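Local coordinates for protein putative polysaccharide binding proteins (DUF1812) (Bacteroides thetaiotaomicron VPI-5482, PDB 3GF8) that is probably a fimbrial assembly protein of the FimB/Mfa2 family, a lipoprotein of the outer membrane with a proposed role in binding polysaccharide, at residues Tyr244-Gly252 with Ile282-Ile291. Sequence-based numbering, arbitrary orientation. Where two conformers were deposited one is given.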
# COMPACT_ATOMS: atom_id res chain seq x y z
N TYR A 244 1.91 16.84 -2.64
CA TYR A 244 3.25 17.05 -2.11
C TYR A 244 4.21 15.98 -2.62
O TYR A 244 5.35 16.28 -2.92
CB TYR A 244 3.23 17.09 -0.58
CG TYR A 244 2.88 18.46 -0.00
CD1 TYR A 244 1.82 19.20 -0.50
CD2 TYR A 244 3.61 19.00 1.03
CE1 TYR A 244 1.50 20.40 0.02
CE2 TYR A 244 3.31 20.24 1.55
CZ TYR A 244 2.27 20.93 1.04
OH TYR A 244 1.96 22.14 1.56
N LEU A 245 3.74 14.74 -2.74
CA LEU A 245 4.61 13.69 -3.26
C LEU A 245 4.78 13.85 -4.78
O LEU A 245 5.87 13.61 -5.29
CB LEU A 245 4.10 12.29 -2.88
CG LEU A 245 4.23 11.94 -1.39
CD1 LEU A 245 3.49 10.70 -1.10
CD2 LEU A 245 5.66 11.80 -0.97
N ALA A 246 3.73 14.27 -5.48
CA ALA A 246 3.82 14.47 -6.94
C ALA A 246 4.82 15.57 -7.28
O ALA A 246 5.54 15.43 -8.25
CB ALA A 246 2.40 14.75 -7.58
N MSE A 247 4.88 16.65 -6.50
CA MSE A 247 5.82 17.77 -6.68
C MSE A 247 7.28 17.26 -6.57
O MSE A 247 8.21 17.93 -6.95
CB MSE A 247 5.60 18.90 -5.60
CG MSE A 247 4.24 19.77 -5.61
SE MSE A 247 3.88 20.94 -3.94
CE MSE A 247 1.96 20.68 -3.68
N THR A 248 7.50 16.08 -5.98
CA THR A 248 8.87 15.68 -5.74
C THR A 248 9.42 15.07 -7.00
O THR A 248 8.73 15.01 -8.03
CB THR A 248 9.01 14.73 -4.55
OG1 THR A 248 8.33 13.51 -4.82
CG2 THR A 248 8.46 15.39 -3.28
N ASN A 249 10.64 14.58 -6.92
CA ASN A 249 11.32 14.00 -8.10
C ASN A 249 11.34 12.47 -8.15
O ASN A 249 12.20 11.88 -8.81
CB ASN A 249 12.77 14.52 -8.12
CG ASN A 249 13.57 14.20 -6.80
OD1 ASN A 249 13.00 13.89 -5.73
ND2 ASN A 249 14.90 14.28 -6.91
N ALA A 250 10.42 11.83 -7.43
CA ALA A 250 10.45 10.35 -7.30
C ALA A 250 11.86 9.90 -6.87
O ALA A 250 12.46 8.95 -7.41
CB ALA A 250 10.03 9.68 -8.58
N GLU A 251 12.40 10.63 -5.92
CA GLU A 251 13.69 10.31 -5.33
C GLU A 251 14.80 10.23 -6.36
O GLU A 251 15.70 9.42 -6.27
CB GLU A 251 13.57 9.04 -4.48
CG GLU A 251 12.55 9.24 -3.33
CD GLU A 251 12.43 8.02 -2.43
OE1 GLU A 251 13.47 7.38 -2.18
OE2 GLU A 251 11.30 7.73 -1.97
N GLY A 252 14.71 11.10 -7.36
CA GLY A 252 15.76 11.22 -8.36
C GLY A 252 15.56 10.28 -9.51
O GLY A 252 16.40 10.21 -10.39
N ILE A 282 9.99 20.44 2.64
CA ILE A 282 9.91 19.09 3.13
C ILE A 282 11.16 18.30 2.75
O ILE A 282 11.87 18.61 1.80
CB ILE A 282 8.64 18.35 2.62
CG1 ILE A 282 8.72 18.06 1.13
CG2 ILE A 282 7.42 19.19 2.95
CD1 ILE A 282 7.42 17.65 0.51
N VAL A 283 11.41 17.23 3.49
CA VAL A 283 12.45 16.33 3.13
C VAL A 283 11.76 14.99 3.05
O VAL A 283 11.16 14.55 4.03
CB VAL A 283 13.55 16.35 4.13
CG1 VAL A 283 14.68 15.27 3.77
CG2 VAL A 283 14.14 17.70 4.17
N VAL A 284 11.80 14.39 1.86
CA VAL A 284 11.22 13.07 1.63
C VAL A 284 12.35 12.11 1.38
O VAL A 284 13.07 12.24 0.40
CB VAL A 284 10.26 13.08 0.45
CG1 VAL A 284 9.59 11.68 0.25
CG2 VAL A 284 9.24 14.19 0.64
N ASN A 285 12.53 11.17 2.28
CA ASN A 285 13.62 10.19 2.18
C ASN A 285 14.95 10.86 1.77
O ASN A 285 15.62 10.42 0.85
CB ASN A 285 13.22 9.07 1.22
CG ASN A 285 12.02 8.24 1.71
OD1 ASN A 285 11.76 8.21 2.91
ND2 ASN A 285 11.29 7.57 0.79
N GLY A 286 15.31 11.93 2.46
CA GLY A 286 16.59 12.56 2.22
C GLY A 286 16.59 13.67 1.19
O GLY A 286 17.52 14.49 1.19
N TRP A 287 15.55 13.74 0.35
CA TRP A 287 15.47 14.75 -0.70
C TRP A 287 14.76 15.98 -0.22
O TRP A 287 13.61 15.88 0.16
CB TRP A 287 14.75 14.23 -1.93
CG TRP A 287 15.47 13.09 -2.56
CD1 TRP A 287 15.40 11.78 -2.19
CD2 TRP A 287 16.40 13.17 -3.65
NE1 TRP A 287 16.22 11.02 -3.01
CE2 TRP A 287 16.84 11.85 -3.92
CE3 TRP A 287 16.92 14.22 -4.42
CZ2 TRP A 287 17.78 11.55 -4.91
CZ3 TRP A 287 17.83 13.93 -5.42
CH2 TRP A 287 18.25 12.59 -5.66
N VAL A 288 15.45 17.12 -0.28
CA VAL A 288 14.92 18.40 0.12
C VAL A 288 14.11 19.02 -1.01
O VAL A 288 14.58 19.01 -2.12
CB VAL A 288 16.07 19.34 0.48
CG1 VAL A 288 15.52 20.64 1.00
CG2 VAL A 288 17.03 18.66 1.50
N HIS A 289 12.89 19.49 -0.73
CA HIS A 289 12.01 20.21 -1.67
C HIS A 289 11.36 21.46 -1.05
O HIS A 289 10.64 21.37 -0.03
CB HIS A 289 10.89 19.29 -2.17
CG HIS A 289 11.40 18.01 -2.76
ND1 HIS A 289 12.03 17.96 -3.99
CD2 HIS A 289 11.37 16.74 -2.30
CE1 HIS A 289 12.36 16.71 -4.25
NE2 HIS A 289 11.98 15.95 -3.24
N ARG A 290 11.63 22.63 -1.63
CA ARG A 290 10.95 23.89 -1.30
C ARG A 290 9.46 23.79 -1.68
O ARG A 290 9.12 23.24 -2.71
CB ARG A 290 11.57 25.05 -2.08
CG ARG A 290 11.04 26.47 -1.71
CD ARG A 290 11.66 26.93 -0.39
NE ARG A 290 11.46 28.34 -0.03
CZ ARG A 290 10.33 28.87 0.45
NH1 ARG A 290 9.25 28.11 0.62
NH2 ARG A 290 10.28 30.18 0.75
N ILE A 291 8.58 24.26 -0.81
CA ILE A 291 7.17 24.24 -1.16
C ILE A 291 6.86 25.64 -1.62
O ILE A 291 7.16 26.60 -0.93
CB ILE A 291 6.27 23.82 -0.02
CG1 ILE A 291 6.66 22.42 0.46
CG2 ILE A 291 4.80 23.85 -0.49
CD1 ILE A 291 6.17 21.29 -0.47
O HOH W 1 12.03 13.13 -2.92
O HOH W 2 15.84 8.45 -1.65
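E251 reaches over the tight turn of a beta hairpin, strands 279-284 and 287-290 joined by a type I' turn from V284 to W287, while the end of helix 241-246 and the loop after it lie across the hairpin's face. N285 and G286 suit the middle of this turn because both tolerate positive phi.

The E251 side chain can be followed outward. Its CB lies 3.6 Å from W287 NE1, and CG continues past W287 CD1. Beyond CG the chain is extended, which carries the carboxylate past the indole to N285. There OE2 accepts from N285 ND2 at 2.8 Å, the N-H pointing fairly straight (158°) but meeting OE2 from above the carboxylate plane; Y260 OH and Q264 NE2 also bond to OE2, so three donors grip one oxygen. OE1 takes a hydrogen from a water that also donates to N285 O and accepts from W287 NE1, thereby serving the polar edge of the indole.

The broad W287 ring gives the loop a flat surface: E251 CA makes a CH-pi contact over its five-membered ring, and N249 ND2 sits 3.2 Å from CE3 over the same face, its amide plane 75° from the ring.

H289 offers a smaller platform. T248 CB stands 3.9 Å from its ring centroid, and the methyl CG2 approaches CD2. With OG1 between backbone N and carbonyl carbon (chi1 64°), the hydroxyl instead turns back to L245 O, which also accepts from T248 N.

Farther along, apolar groups fill the contact: L245 CD2 meets V284 CG1, and Y244 lies beside I282 CD1, its OH bonded to Q296 O. I291 CD1 rests over the Y244 ring face, 4.1 Å from the centroid.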